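Local coordinates for vascular protein tyrosine phosphatase 1 (Rattus norvegicus, PDB 3I36) that probably removes phosphate from phosphotyrosine residues of proteins, through the receptor-type tyrosine phosphatase catalytic domain that makes up this chain, at residues M131-N136 against E196-R201; N136-V141 against P236-L241. All blocks are in the same frame, centred on the assembly; numbering follows the deposited sequence.

Interaction 1: residues M131-N136 against E196-R201; sequences MVWEKN and ESHPLR
The C-terminal turn of helix 125-134 lies against strand 196-205 of the central sheet of the phosphatase domain, with Trp-133 and Val-132 meeting Glu-196, His-198 and Leu-200. The indole, its CG anti to the backbone N (chi1 180°), brings the outer rim of its six-membered ring up to the strand, CZ2 by Glu-196 and CZ3 by His-198. CZ3 of Trp-133 comes within 3.6 Å of CD2 of His-198; the two rings are nearly parallel, at 15°, but slid so far apart that they barely overlap. At the indole edge OE1 of Glu-196 approaches CZ2 of Trp-133 in the ring plane, at 3.3 Å, and one water accepts from Trp-133 NE1 while donating to that same OE1, which is also bonded to Ser-194. Losing the indole to a leucine here would probably leave this water without its N-H donor and take the indole rim away from CD2 of His-198. A second water, donating to the carbonyl O of Val-132, bonds His-198 NE2, while ND1 of His-198 donates to O of Pro-199 at 2.6 Å; partners at both nitrogens hold the imidazole in its rotation. Deeper in, CG1 of Val-132 and CD1 of Leu-200 meet tip to tip in a tight 3.4 Å contact. A Schellman motif with Asn-136 as C-prime residue ends the helix. Val-189 of strand 182-191 touches Trp-133 and Leu-200, and Tyr-138 stacks on His-198.

Interaction 2: residues N136-V141 against P236-L241; sequences NVYAIV and PESPIL
Ser-238 OG donates to the carbonyl O of Asn-136 at 2.7 Å, in the carbonyl plane, and thereby ties the turn after helix 125-134 to the loop leading into strand 240-243. The Asn-136 amide adds a second tie: its ND2 donates to O of Glu-237 at 2.9 Å, almost straight at 176°, with the acceptor in the amide plane but the donor well above the carbonyl plane. Having CG anti to the backbone N (chi1 -161°) lets this amide reach the loop. Where the two segments have not yet paired as strands, a water fills in, accepting from Tyr-138 N and donating to Ser-238 OG and to Pro-239 O. Beyond it direct parallel pairing takes over: Leu-241 N donates to Ala-139 O at 2.9 Å, and Val-141 N to Leu-241 O at 2.6 Å. The side chains follow this pairing. Ile-140 and Leu-241 lie side by side, pointing the same way, with CG1 of Val-137 against CB of Leu-241 at 3.7 Å; on the other face CG2 of Val-141 meets CG2 of Ile-240 at 3.6 Å. Phe-128 of helix 125-134 packs over Ile-140 and Leu-241, whereas Met-231 of helix 218-231 covers Ala-139 and Ile-240. Neighbouring parallel strands with helices on both faces belong to the central mixed sheet of the tyrosine phosphatase fold, and strand 240-243 leads directly to the phosphate-binding loop with the likely nucleophile Cys-244.

Interactions 1 and 2 share Asn-136, which lies in the turn between helix 125-134 and strand 139-142, and their centres are about 8 Å apart. Strand 139-142 lies between the other two strands: Arg-201 N approaches Tyr-138 O at 2.8 Å and Ile-140 N approaches Arg-201 O at 2.9 Å, both probable hydrogen bonds, while its other side pairs with strand 240-243. Helix 125-134 packs on one face of this continuous sheet, Val-132 touching both Leu-200 and Leu-241. Interaction 1 lies away from the annotated sites; interaction 2 is nearer, the side chain of Val-141 being about 8 Å from those of Cys-244 and Arg-250, the probable nucleophile and a likely substrate-binding residue.

Interaction 1: residues M131-N136 against E196-R201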
loop_
_atom_site.group_PDB
_atom_site.type_symbol
_atom_site.label_atom_id
_atom_site.label_comp_id
_atom_site.label_asym_id
_atom_site.label_seq_id
_atom_site.Cartn_x
_atom_site.Cartn_y
_atom_site.Cartn_z
ATOM N N MET A 131 14.242 2.436 5.160
ATOM C CA MET A 131 13.291 3.197 4.362
ATOM C C MET A 131 12.310 3.882 5.296
ATOM O O MET A 131 11.997 5.061 5.145
ATOM C CB MET A 131 12.515 2.279 3.447
ATOM C CG MET A 131 11.428 3.023 2.704
ATOM S SD MET A 131 10.726 2.048 1.374
ATOM C CE MET A 131 9.803 0.808 2.264
ATOM N N VAL A 132 11.806 3.118 6.254
ATOM C CA VAL A 132 10.888 3.665 7.232
ATOM C C VAL A 132 11.516 4.889 7.856
ATOM O O VAL A 132 10.880 5.929 7.972
ATOM C CB VAL A 132 10.560 2.647 8.337
ATOM C CG1 VAL A 132 9.986 3.368 9.576
ATOM C CG2 VAL A 132 9.569 1.624 7.814
ATOM N N TRP A 133 12.777 4.767 8.254
ATOM C CA TRP A 133 13.441 5.876 8.926
ATOM C C TRP A 133 13.707 7.031 7.976
ATOM O O TRP A 133 13.303 8.173 8.214
ATOM C CB TRP A 133 14.767 5.461 9.548
ATOM C CG TRP A 133 15.352 6.652 10.194
ATOM C CD1 TRP A 133 16.347 7.456 9.713
ATOM C CD2 TRP A 133 14.887 7.263 11.399
ATOM N NE1 TRP A 133 16.561 8.508 10.580
ATOM C CE2 TRP A 133 15.670 8.411 11.618
ATOM C CE3 TRP A 133 13.890 6.930 12.326
ATOM C CZ2 TRP A 133 15.496 9.229 12.733
ATOM C CZ3 TRP A 133 13.713 7.749 13.436
ATOM C CH2 TRP A 133 14.514 8.885 13.628
ATOM N N GLU A 134 14.395 6.735 6.885
ATOM C CA GLU A 134 14.852 7.790 5.998
ATOM C C GLU A 134 13.715 8.502 5.307
ATOM O O GLU A 134 13.844 9.657 4.929
ATOM C CB GLU A 134 15.811 7.228 4.959
ATOM C CG GLU A 134 17.095 6.732 5.596
ATOM C CD GLU A 134 18.041 6.145 4.586
ATOM O OE1 GLU A 134 17.721 6.164 3.374
ATOM O OE2 GLU A 134 19.104 5.668 5.018
ATOM N N LYS A 135 12.612 7.800 5.113
ATOM C CA LYS A 135 11.524 8.395 4.356
ATOM C C LYS A 135 10.419 8.925 5.256
ATOM O O LYS A 135 9.354 9.283 4.777
ATOM C CB LYS A 135 10.978 7.420 3.321
ATOM C CG LYS A 135 12.041 6.914 2.368
ATOM C CD LYS A 135 12.871 8.067 1.775
ATOM C CE LYS A 135 13.885 7.534 0.755
ATOM N NZ LYS A 135 14.893 8.550 0.338
ATOM N N ASN A 136 10.689 8.992 6.554
ATOM C CA ASN A 136 9.819 9.732 7.450
ATOM C C ASN A 136 8.478 9.036 7.618
ATOM O O ASN A 136 7.445 9.685 7.742
ATOM C CB ASN A 136 9.604 11.147 6.902
ATOM C CG ASN A 136 9.108 12.105 7.952
ATOM O OD1 ASN A 136 9.521 12.025 9.100
ATOM N ND2 ASN A 136 8.210 13.017 7.564
ATOM N N GLU A 196 17.837 10.389 17.117
ATOM C CA GLU A 196 16.516 10.845 16.746
ATOM C C GLU A 196 15.545 9.687 16.890
ATOM O O GLU A 196 15.909 8.529 16.691
ATOM C CB GLU A 196 16.513 11.320 15.302
ATOM C CG GLU A 196 17.453 12.467 15.054
ATOM C CD GLU A 196 17.698 12.682 13.572
ATOM O OE1 GLU A 196 17.730 11.683 12.827
ATOM O OE2 GLU A 196 17.869 13.845 13.164
ATOM N N SER A 197 14.302 10.007 17.217
ATOM C CA SER A 197 13.273 8.988 17.286
ATOM C C SER A 197 11.915 9.588 17.002
ATOM O O SER A 197 11.718 10.800 17.059
ATOM C CB SER A 197 13.270 8.354 18.672
ATOM O OG SER A 197 13.087 9.344 19.657
ATOM N N HIS A 198 10.971 8.724 16.675
ATOM C CA HIS A 198 9.593 9.148 16.588
ATOM C C HIS A 198 8.718 7.913 16.592
ATOM O O HIS A 198 9.223 6.790 16.495
ATOM C CB HIS A 198 9.350 10.003 15.341
ATOM C CG HIS A 198 9.514 9.261 14.052
ATOM N ND1 HIS A 198 8.580 8.351 13.599
ATOM C CD2 HIS A 198 10.486 9.309 13.115
ATOM C CE1 HIS A 198 8.975 7.869 12.435
ATOM N NE2 HIS A 198 10.129 8.435 12.118
ATOM N N PRO A 199 7.412 8.118 16.746
ATOM C CA PRO A 199 6.484 7.000 16.811
ATOM C C PRO A 199 6.252 6.437 15.433
ATOM O O PRO A 199 6.474 7.082 14.404
ATOM C CB PRO A 199 5.179 7.649 17.308
ATOM C CG PRO A 199 5.563 8.995 17.811
ATOM C CD PRO A 199 6.727 9.402 16.968
ATOM N N LEU A 200 5.790 5.205 15.421
ATOM C CA LEU A 200 5.292 4.627 14.206
ATOM C C LEU A 200 4.146 3.770 14.646
ATOM O O LEU A 200 4.229 3.085 15.664
ATOM C CB LEU A 200 6.371 3.796 13.501
ATOM C CG LEU A 200 5.852 3.140 12.216
ATOM C CD1 LEU A 200 6.907 3.142 11.112
ATOM C CD2 LEU A 200 5.354 1.727 12.495
ATOM N N ARG A 201 3.049 3.860 13.912
ATOM C CA ARG A 201 1.935 2.984 14.160
ATOM C C ARG A 201 1.788 2.091 12.953
ATOM O O ARG A 201 1.848 2.546 11.810
ATOM C CB ARG A 201 0.644 3.792 14.365
ATOM C CG ARG A 201 -0.596 2.904 14.435
ATOM C CD ARG A 201 -1.726 3.619 15.125
ATOM N NE ARG A 201 -1.339 4.047 16.461
ATOM C CZ ARG A 201 -2.062 4.871 17.207
ATOM N NH1 ARG A 201 -3.212 5.346 16.738
ATOM N NH2 ARG A 201 -1.635 5.222 18.414
HETATM O O HOH W 1 10.978 7.910 9.847
HETATM O O HOH W 2 18.597 10.500 10.752
#

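Interaction 2: residues N136-V141 against P236-L241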
loop_
_atom_site.group_PDB
_atom_site.type_symbol
_atom_site.label_atom_id
_atom_site.label_comp_id
_atom_site.label_asym_id
_atom_site.label_seq_id
_atom_site.Cartn_x
_atom_site.Cartn_y
_atom_site.Cartn_z
ATOM N N ASN A 136 10.689 8.992 6.554
ATOM C CA ASN A 136 9.819 9.732 7.450
ATOM C C ASN A 136 8.478 9.036 7.618
ATOM O O ASN A 136 7.445 9.685 7.742
ATOM C CB ASN A 136 9.604 11.147 6.902
ATOM C CG ASN A 136 9.108 12.105 7.952
ATOM O OD1 ASN A 136 9.521 12.025 9.100
ATOM N ND2 ASN A 136 8.210 13.017 7.564
ATOM N N VAL A 137 8.497 7.709 7.619
ATOM C CA VAL A 137 7.274 6.936 7.752
ATOM C C VAL A 137 6.840 6.874 9.206
ATOM O O VAL A 137 7.611 6.467 10.058
ATOM C CB VAL A 137 7.484 5.514 7.199
ATOM C CG1 VAL A 137 6.273 4.646 7.468
ATOM C CG2 VAL A 137 7.731 5.604 5.699
ATOM N N TYR A 138 5.607 7.293 9.477
ATOM C CA TYR A 138 5.039 7.227 10.820
ATOM C C TYR A 138 3.937 6.174 10.856
ATOM O O TYR A 138 3.511 5.736 11.914
ATOM C CB TYR A 138 4.421 8.559 11.198
ATOM C CG TYR A 138 5.403 9.563 11.743
ATOM C CD1 TYR A 138 6.399 10.089 10.945
ATOM C CD2 TYR A 138 5.316 9.992 13.049
ATOM C CE1 TYR A 138 7.300 11.030 11.452
ATOM C CE2 TYR A 138 6.199 10.917 13.564
ATOM C CZ TYR A 138 7.183 11.437 12.764
ATOM O OH TYR A 138 8.053 12.364 13.289
ATOM N N ALA A 139 3.457 5.790 9.678
ATOM C CA ALA A 139 2.371 4.824 9.599
ATOM C C ALA A 139 2.704 3.726 8.608
ATOM O O ALA A 139 3.111 3.990 7.480
ATOM C CB ALA A 139 1.058 5.506 9.203
ATOM N N ILE A 140 2.506 2.491 9.034
ATOM C CA ILE A 140 2.651 1.372 8.126
ATOM C C ILE A 140 1.298 0.728 8.050
ATOM O O ILE A 140 0.656 0.505 9.069
ATOM C CB ILE A 140 3.651 0.333 8.648
ATOM C CG1 ILE A 140 5.082 0.876 8.526
ATOM C CG2 ILE A 140 3.503 -0.983 7.881
ATOM C CD1 ILE A 140 6.130 -0.056 9.153
ATOM N N VAL A 141 0.866 0.429 6.835
ATOM C CA VAL A 141 -0.355 -0.317 6.653
ATOM C C VAL A 141 0.047 -1.647 6.083
ATOM O O VAL A 141 0.622 -1.719 4.999
ATOM C CB VAL A 141 -1.298 0.390 5.685
ATOM C CG1 VAL A 141 -2.537 -0.475 5.426
ATOM C CG2 VAL A 141 -1.703 1.732 6.259
ATOM N N PRO A 236 4.034 16.670 8.129
ATOM C CA PRO A 236 3.925 16.714 6.667
ATOM C C PRO A 236 4.975 15.848 6.001
ATOM O O PRO A 236 5.992 15.506 6.608
ATOM C CB PRO A 236 4.207 18.188 6.328
ATOM C CG PRO A 236 4.058 18.938 7.631
ATOM C CD PRO A 236 4.460 17.962 8.694
ATOM N N GLU A 237 4.736 15.530 4.739
ATOM C CA GLU A 237 5.660 14.743 3.955
ATOM C C GLU A 237 6.027 13.490 4.708
ATOM O O GLU A 237 7.199 13.142 4.835
ATOM C CB GLU A 237 6.917 15.558 3.642
ATOM C CG GLU A 237 6.632 16.933 3.063
ATOM C CD GLU A 237 7.905 17.666 2.687
ATOM O OE1 GLU A 237 8.818 17.018 2.125
ATOM O OE2 GLU A 237 7.993 18.886 2.946
ATOM N N SER A 238 5.021 12.823 5.249
ATOM C CA SER A 238 5.245 11.523 5.862
ATOM C C SER A 238 4.420 10.510 5.087
ATOM O O SER A 238 3.211 10.429 5.258
ATOM C CB SER A 238 4.828 11.532 7.337
ATOM O OG SER A 238 4.847 10.211 7.860
ATOM N N PRO A 239 5.082 9.744 4.209
ATOM C CA PRO A 239 4.401 8.786 3.341
ATOM C C PRO A 239 3.835 7.678 4.194
ATOM O O PRO A 239 4.475 7.263 5.175
ATOM C CB PRO A 239 5.539 8.213 2.475
ATOM C CG PRO A 239 6.700 9.079 2.695
ATOM C CD PRO A 239 6.539 9.717 4.039
ATOM N N ILE A 240 2.651 7.204 3.840
ATOM C CA ILE A 240 2.127 6.023 4.501
ATOM C C ILE A 240 2.756 4.844 3.787
ATOM O O ILE A 240 2.663 4.721 2.563
ATOM C CB ILE A 240 0.596 5.922 4.386
ATOM C CG1 ILE A 240 -0.054 7.178 4.994
ATOM C CG2 ILE A 240 0.081 4.647 5.074
ATOM C CD1 ILE A 240 -1.485 7.331 4.581
ATOM N N LEU A 241 3.406 3.981 4.549
ATOM C CA LEU A 241 4.047 2.827 3.946
ATOM C C LEU A 241 2.989 1.740 3.936
ATOM O O LEU A 241 2.460 1.362 4.978
ATOM C CB LEU A 241 5.259 2.407 4.761
ATOM C CG LEU A 241 6.129 1.271 4.224
ATOM C CD1 LEU A 241 7.342 1.159 5.117
ATOM C CD2 LEU A 241 5.396 -0.063 4.204
HETATM O O HOH W 3 3.667 7.867 7.544
#